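Local coordinates for VAO-type flavoprotein oxidase VAO615 (Myceliophthora thermophila, PDB 6F72) that is probably an oxidoreductase that carries one bicovalently bound FAD and, once reduced, reacts rapidly with molecular oxygen, its substrate still unidentified, at residues Y185-A199 against A287-D299. Numbering follows the deposited sequence.
Sequences YKAPYYKGPAAKLGA and AVVLSMTARLHRD. With FAD (flavin-adenine dinucleotide), chain E.
R295 can be followed outward across the ring of Y190. Its CB lies 4.0 Å from Y190 CZ; its CG stands over the ring centre, 3.8 Å from the centroid and 7° off the normal, a CH-pi contact; its CD moves on to Y190 CD1 at 3.5 Å. The chain then bends at chi3, and the guanidinium leaves the ring, NE bonding to N250 and NH1 to the carbonyl of P459. The opposite ring face carries G192 N near its rim. With CG anti to the backbone N (chi1 -175°), the Y190 ring is directed toward R295, and Y190 OH donates to P193 O at 2.7 Å, in the carbonyl plane on a lone pair. P193 O takes a second hydrogen bond, from L296 N at 3.1 Å, which lies 50° out of the carbonyl plane. A leucine in place of Y190 would probably leave P193 O with one of these two donors and strip the R295 methylenes of their aromatic face.

Beyond this end, 193-198 and 288-295 run antiparallel. The reciprocal bonds of A195 with A294 and of L197 with M292 set the register. L296 packs its CG 3.9 Å from A195 CB, while S291 OG turns to E255. Opposite E255, L290 and S291 form a classic beta bulge. Just before the bulge in sequence, V289 N donates to FAD N1A (2.8 Å) and V289 O accepts from N6A, with V289 CB packed against the same two adenine atoms. The pairing thus belongs to the antiparallel sheet of the PCMH-type FAD-binding domain, and its far end forms part of the adenine site.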
loop_
_atom_site.group_PDB
_atom_site.type_symbol
_atom_site.label_atom_id
_atom_site.label_comp_id
_atom_site.label_asym_id
_atom_site.label_seq_id
_atom_site.Cartn_x
_atom_site.Cartn_y
_atom_site.Cartn_z
ATOM N N TYR A 185 -16.372 9.590 20.323
ATOM C CA TYR A 185 -15.162 10.395 20.203
ATOM C C TYR A 185 -15.555 11.873 20.228
ATOM O O TYR A 185 -16.458 12.290 19.499
ATOM C CB TYR A 185 -14.388 10.080 18.921
ATOM C CG TYR A 185 -12.986 10.617 18.974
ATOM C CD1 TYR A 185 -12.691 11.911 18.531
ATOM C CD2 TYR A 185 -11.949 9.841 19.487
ATOM C CE1 TYR A 185 -11.394 12.411 18.591
ATOM C CE2 TYR A 185 -10.653 10.330 19.555
ATOM C CZ TYR A 185 -10.378 11.611 19.102
ATOM O OH TYR A 185 -9.097 12.095 19.163
ATOM N N LYS A 186 -14.889 12.634 21.095
ATOM C CA LYS A 186 -15.200 14.035 21.320
ATOM C C LYS A 186 -13.960 14.875 21.129
ATOM O O LYS A 186 -13.005 14.799 21.913
ATOM C CB LYS A 186 -15.764 14.270 22.726
ATOM C CG LYS A 186 -17.197 13.827 22.928
ATOM C CD LYS A 186 -17.504 13.778 24.422
ATOM C CE LYS A 186 -18.588 12.751 24.735
ATOM N NZ LYS A 186 -19.954 13.338 24.554
ATOM N N ALA A 187 -13.994 15.661 20.059
ATOM C CA ALA A 187 -12.954 16.605 19.713
ATOM C C ALA A 187 -13.657 17.801 19.059
ATOM O O ALA A 187 -14.780 17.650 18.558
ATOM C CB ALA A 187 -11.973 15.962 18.746
ATOM N N PRO A 188 -13.018 18.993 19.054
ATOM C CA PRO A 188 -13.643 20.134 18.349
ATOM C C PRO A 188 -13.895 19.854 16.852
ATOM O O PRO A 188 -14.942 20.238 16.321
ATOM C CB PRO A 188 -12.616 21.254 18.522
ATOM C CG PRO A 188 -11.840 20.873 19.738
ATOM C CD PRO A 188 -11.759 19.383 19.724
ATOM N N TYR A 189 -12.955 19.161 16.213
ATOM C CA TYR A 189 -12.951 18.866 14.775
ATOM C C TYR A 189 -13.554 17.504 14.401
ATOM O O TYR A 189 -13.657 17.172 13.211
ATOM C CB TYR A 189 -11.507 18.917 14.254
ATOM C CG TYR A 189 -10.526 18.268 15.196
ATOM C CD1 TYR A 189 -10.411 16.871 15.265
ATOM C CD2 TYR A 189 -9.724 19.047 16.043
ATOM C CE1 TYR A 189 -9.525 16.269 16.148
ATOM C CE2 TYR A 189 -8.826 18.453 16.927
ATOM C CZ TYR A 189 -8.732 17.066 16.971
ATOM O OH TYR A 189 -7.854 16.467 17.842
ATOM N N TYR A 190 -13.911 16.707 15.401
ATOM C CA TYR A 190 -14.625 15.452 15.162
ATOM C C TYR A 190 -15.452 15.013 16.361
ATOM O O TYR A 190 -14.952 14.956 17.486
ATOM C CB TYR A 190 -13.696 14.291 14.703
ATOM C CG TYR A 190 -14.506 13.056 14.361
ATOM C CD1 TYR A 190 -15.366 13.060 13.253
ATOM C CD2 TYR A 190 -14.478 11.906 15.179
ATOM C CE1 TYR A 190 -16.145 11.959 12.949
ATOM C CE2 TYR A 190 -15.265 10.797 14.876
ATOM C CZ TYR A 190 -16.093 10.837 13.759
ATOM O OH TYR A 190 -16.895 9.783 13.429
ATOM N N LYS A 191 -16.715 14.704 16.089
ATOM C CA LYS A 191 -17.608 14.093 17.053
ATOM C C LYS A 191 -18.384 12.980 16.371
ATOM O O LYS A 191 -19.094 13.209 15.390
ATOM C CB LYS A 191 -18.556 15.109 17.683
ATOM C CG LYS A 191 -17.907 16.095 18.639
ATOM C CD LYS A 191 -18.772 17.346 18.752
ATOM C CE LYS A 191 -17.938 18.608 18.933
ATOM N NZ LYS A 191 -17.712 18.949 20.365
ATOM N N GLY A 192 -18.209 11.768 16.885
ATOM C CA GLY A 192 -18.907 10.603 16.373
ATOM C C GLY A 192 -18.160 9.305 16.659
ATOM O O GLY A 192 -17.175 9.305 17.420
ATOM N N PRO A 193 -18.603 8.193 16.032
ATOM C CA PRO A 193 -17.950 6.912 16.308
ATOM C C PRO A 193 -16.515 6.923 15.802
ATOM O O PRO A 193 -16.191 7.639 14.838
ATOM C CB PRO A 193 -18.786 5.892 15.523
ATOM C CG PRO A 193 -19.933 6.655 14.921
ATOM C CD PRO A 193 -19.565 8.097 14.918
ATOM N N ALA A 194 -15.666 6.149 16.469
ATOM C CA ALA A 194 -14.274 5.960 16.090
ATOM C C ALA A 194 -13.811 4.550 16.474
ATOM O O ALA A 194 -14.445 3.859 17.289
ATOM C CB ALA A 194 -13.392 7.011 16.748
ATOM N N ALA A 195 -12.704 4.138 15.873
ATOM C CA ALA A 195 -12.075 2.864 16.180
ATOM C C ALA A 195 -10.592 3.096 16.446
ATOM O O ALA A 195 -9.900 3.722 15.640
ATOM C CB ALA A 195 -12.278 1.889 15.035
ATOM N N LYS A 196 -10.123 2.631 17.602
ATOM C CA LYS A 196 -8.696 2.581 17.880
ATOM C C LYS A 196 -8.208 1.201 17.436
ATOM O O LYS A 196 -8.775 0.178 17.836
ATOM C CB LYS A 196 -8.424 2.822 19.361
ATOM C CG LYS A 196 -6.948 2.931 19.704
ATOM C CD LYS A 196 -6.756 3.227 21.182
ATOM C CE LYS A 196 -5.361 2.830 21.630
ATOM N NZ LYS A 196 -5.159 3.136 23.071
ATOM N N LEU A 197 -7.180 1.181 16.590
ATOM C CA LEU A 197 -6.707 -0.070 15.995
ATOM C C LEU A 197 -5.212 -0.240 16.171
ATOM O O LEU A 197 -4.446 0.673 15.871
ATOM C CB LEU A 197 -7.060 -0.127 14.498
ATOM C CG LEU A 197 -8.488 0.094 13.984
ATOM C CD1 LEU A 197 -8.493 0.102 12.458
ATOM C CD2 LEU A 197 -9.476 -0.940 14.518
ATOM N N GLY A 198 -4.800 -1.419 16.650
ATOM C CA GLY A 198 -3.376 -1.723 16.807
ATOM C C GLY A 198 -2.660 -1.743 15.455
ATOM O O GLY A 198 -3.291 -1.957 14.416
ATOM N N ALA A 199 -1.346 -1.521 15.479
ATOM C CA ALA A 199 -0.534 -1.352 14.273
ATOM C C ALA A 199 -0.567 -2.510 13.257
ATOM O O ALA A 199 -0.315 -2.294 12.069
ATOM C CB ALA A 199 0.895 -1.016 14.657
ATOM N N ALA A 287 8.356 7.773 12.931
ATOM C CA ALA A 287 8.171 7.134 14.242
ATOM C C ALA A 287 7.617 5.721 14.053
ATOM O O ALA A 287 7.113 5.380 12.972
ATOM C CB ALA A 287 7.223 7.963 15.120
ATOM N N VAL A 288 7.689 4.916 15.113
ATOM C CA VAL A 288 7.088 3.592 15.108
ATOM C C VAL A 288 5.664 3.730 15.628
ATOM O O VAL A 288 5.455 4.148 16.775
ATOM C CB VAL A 288 7.899 2.583 15.964
ATOM C CG1 VAL A 288 7.351 1.179 15.822
ATOM C CG2 VAL A 288 9.364 2.605 15.569
ATOM N N VAL A 289 4.693 3.359 14.800
ATOM C CA VAL A 289 3.279 3.491 15.164
ATOM C C VAL A 289 2.808 2.222 15.867
ATOM O O VAL A 289 2.996 1.112 15.337
ATOM C CB VAL A 289 2.395 3.772 13.921
ATOM C CG1 VAL A 289 0.920 3.498 14.198
ATOM C CG2 VAL A 289 2.617 5.200 13.408
ATOM N N LEU A 290 2.198 2.399 17.041
ATOM C CA LEU A 290 1.616 1.295 17.814
ATOM C C LEU A 290 0.122 1.134 17.583
ATOM O O LEU A 290 -0.418 0.036 17.662
ATOM C CB LEU A 290 1.907 1.475 19.301
ATOM C CG LEU A 290 3.367 1.515 19.763
ATOM C CD1 LEU A 290 3.403 2.005 21.204
ATOM C CD2 LEU A 290 4.038 0.153 19.656
ATOM N N SER A 291 -0.552 2.249 17.310
ATOM C CA SER A 291 -1.968 2.230 16.978
ATOM C C SER A 291 -2.329 3.539 16.315
ATOM O O SER A 291 -1.566 4.513 16.385
ATOM C CB SER A 291 -2.836 2.022 18.239
ATOM O OG SER A 291 -2.944 3.213 19.005
ATOM N N MET A 292 -3.494 3.541 15.667
ATOM C CA MET A 292 -4.155 4.766 15.224
ATOM C C MET A 292 -5.590 4.769 15.726
ATOM O O MET A 292 -6.189 3.714 15.955
ATOM C CB MET A 292 -4.104 4.896 13.689
ATOM C CG MET A 292 -5.078 4.025 12.909
ATOM S SD MET A 292 -5.064 4.411 11.150
ATOM C CE MET A 292 -6.552 3.550 10.621
ATOM N N THR A 293 -6.129 5.958 15.934
ATOM C CA THR A 293 -7.547 6.103 16.168
ATOM C C THR A 293 -8.084 6.796 14.930
ATOM O O THR A 293 -7.496 7.775 14.456
ATOM C CB THR A 293 -7.800 6.900 17.445
ATOM O OG1 THR A 293 -7.079 6.270 18.504
ATOM C CG2 THR A 293 -9.295 6.952 17.788
ATOM N N ALA A 294 -9.177 6.262 14.395
ATOM C CA ALA A 294 -9.748 6.777 13.162
ATOM C C ALA A 294 -11.257 6.785 13.198
ATOM O O ALA A 294 -11.888 5.950 13.862
ATOM C CB ALA A 294 -9.259 5.976 11.968
ATOM N N ARG A 295 -11.809 7.739 12.460
ATOM C CA ARG A 295 -13.241 7.876 12.229
ATOM C C ARG A 295 -13.902 6.596 11.714
ATOM O O ARG A 295 -13.371 5.912 10.847
ATOM C CB ARG A 295 -13.510 9.031 11.248
ATOM C CG ARG A 295 -12.819 10.339 11.614
ATOM C CD ARG A 295 -13.311 11.542 10.801
ATOM N NE ARG A 295 -13.057 11.435 9.366
ATOM C CZ ARG A 295 -13.177 12.433 8.483
ATOM N NH1 ARG A 295 -13.548 13.660 8.881
ATOM N NH2 ARG A 295 -12.925 12.206 7.195
ATOM N N LEU A 296 -15.047 6.276 12.300
ATOM C CA LEU A 296 -15.973 5.298 11.752
ATOM C C LEU A 296 -17.159 6.038 11.187
ATOM O O LEU A 296 -17.461 7.133 11.630
ATOM C CB LEU A 296 -16.438 4.314 12.831
ATOM C CG LEU A 296 -15.439 3.236 13.249
ATOM C CD1 LEU A 296 -16.081 2.322 14.278
ATOM C CD2 LEU A 296 -14.950 2.433 12.051
ATOM N N HIS A 297 -17.840 5.439 10.221
ATOM C CA HIS A 297 -18.954 6.106 9.552
ATOM C C HIS A 297 -20.169 5.201 9.576
ATOM O O HIS A 297 -20.026 3.992 9.433
ATOM C CB HIS A 297 -18.553 6.437 8.118
ATOM C CG HIS A 297 -17.197 7.065 8.004
ATOM N ND1 HIS A 297 -16.991 8.419 8.155
ATOM C CD2 HIS A 297 -15.976 6.523 7.770
ATOM C CE1 HIS A 297 -15.705 8.686 8.018
ATOM N NE2 HIS A 297 -15.067 7.554 7.779
ATOM N N ARG A 298 -21.354 5.776 9.775
ATOM C CA ARG A 298 -22.587 4.992 9.832
ATOM C C ARG A 298 -22.769 4.146 8.567
ATOM O O ARG A 298 -22.657 4.653 7.448
ATOM C CB ARG A 298 -23.812 5.885 10.081
ATOM C CG ARG A 298 -25.095 5.134 10.446
ATOM C CD ARG A 298 -24.951 4.372 11.766
ATOM N NE ARG A 298 -26.170 3.659 12.172
ATOM C CZ ARG A 298 -26.492 2.416 11.798
ATOM N NH1 ARG A 298 -25.698 1.715 10.992
ATOM N NH2 ARG A 298 -27.620 1.864 12.239
ATOM N N ASP A 299 -23.014 2.851 8.762
ATOM C CA ASP A 299 -23.221 1.922 7.653
ATOM C C ASP A 299 -24.678 1.967 7.195
ATOM O O ASP A 299 -25.530 2.551 7.859
ATOM C CB ASP A 299 -22.812 0.507 8.082
ATOM C CG ASP A 299 -22.529 -0.424 6.907
ATOM O OD1 ASP A 299 -22.341 0.025 5.750
ATOM O OD2 ASP A 299 -22.491 -1.638 7.164
HETATM P PA FAD E . 4.410 -2.937 5.043
HETATM O O1A FAD E . 5.298 -3.317 3.886
HETATM O O2A FAD E . 4.502 -3.804 6.267
HETATM O O5B FAD E . 4.719 -1.408 5.429
HETATM C C5B FAD E . 4.889 -0.396 4.435
HETATM C C4B FAD E . 5.742 0.756 4.953
HETATM O O4B FAD E . 5.151 1.297 6.137
HETATM C C3B FAD E . 7.160 0.372 5.329
HETATM O O3B FAD E . 7.995 1.486 4.989
HETATM C C2B FAD E . 7.130 0.205 6.839
HETATM O O2B FAD E . 8.393 0.513 7.435
HETATM C C1B FAD E . 6.057 1.200 7.249
HETATM N N9A FAD E . 5.265 0.801 8.437
HETATM C C8A FAD E . 4.268 -0.109 8.449
HETATM N N7A FAD E . 3.721 -0.206 9.687
HETATM C C5A FAD E . 4.370 0.662 10.479
HETATM C C6A FAD E . 4.291 1.061 11.902
HETATM N N6A FAD E . 3.385 0.471 12.713
HETATM N N1A FAD E . 5.150 2.004 12.351
HETATM C C2A FAD E . 6.063 2.592 11.546
HETATM N N3A FAD E . 6.185 2.279 10.232
HETATM C C4A FAD E . 5.382 1.338 9.654
HETATM N N1 FAD E . -2.940 0.968 -1.452
HETATM C C2 FAD E . -4.037 1.741 -1.658
HETATM O O2 FAD E . -3.971 2.968 -1.409
HETATM N N3 FAD E . -5.194 1.224 -2.126
HETATM C C4 FAD E . -5.357 -0.072 -2.435
HETATM O O4 FAD E . -6.449 -0.506 -2.869
HETATM C C4X FAD E . -4.207 -0.980 -2.225
HETATM N N5 FAD E . -4.289 -2.300 -2.495
HETATM C C5X FAD E . -3.225 -3.134 -2.307
HETATM C C6 FAD E . -3.334 -4.512 -2.592
HETATM C C7 FAD E . -2.217 -5.351 -2.383
HETATM C C7M FAD E . -2.351 -6.829 -2.704
HETATM C C8 FAD E . -0.926 -4.784 -1.847
HETATM C C8M FAD E . 0.298 -5.617 -1.495
HETATM C C9 FAD E . -0.844 -3.423 -1.570
HETATM C C9A FAD E . -1.935 -2.574 -1.779
HETATM N N10 FAD E . -1.840 -1.196 -1.474
HETATM C C10 FAD E . -2.958 -0.366 -1.704
HETATM C "C1'" FAD E . -0.573 -0.636 -1.009
HETATM C "C2'" FAD E . -0.431 -0.267 0.438
HETATM O "O2'" FAD E . -1.172 0.931 0.653
HETATM C "C3'" FAD E . 1.060 -0.025 0.644
HETATM O "O3'" FAD E . 1.840 -1.115 0.107
HETATM C "C4'" FAD E . 1.388 0.177 2.115
HETATM O "O4'" FAD E . 2.736 0.634 2.242
HETATM C "C5'" FAD E . 1.134 -1.092 2.932
HETATM O "O5'" FAD E . 1.539 -0.926 4.282
HETATM P P FAD E . 1.658 -2.213 5.235
HETATM O O1P FAD E . 0.408 -3.033 5.095
HETATM O O2P FAD E . 2.117 -1.680 6.573
HETATM O O3P FAD E . 2.885 -3.008 4.547
#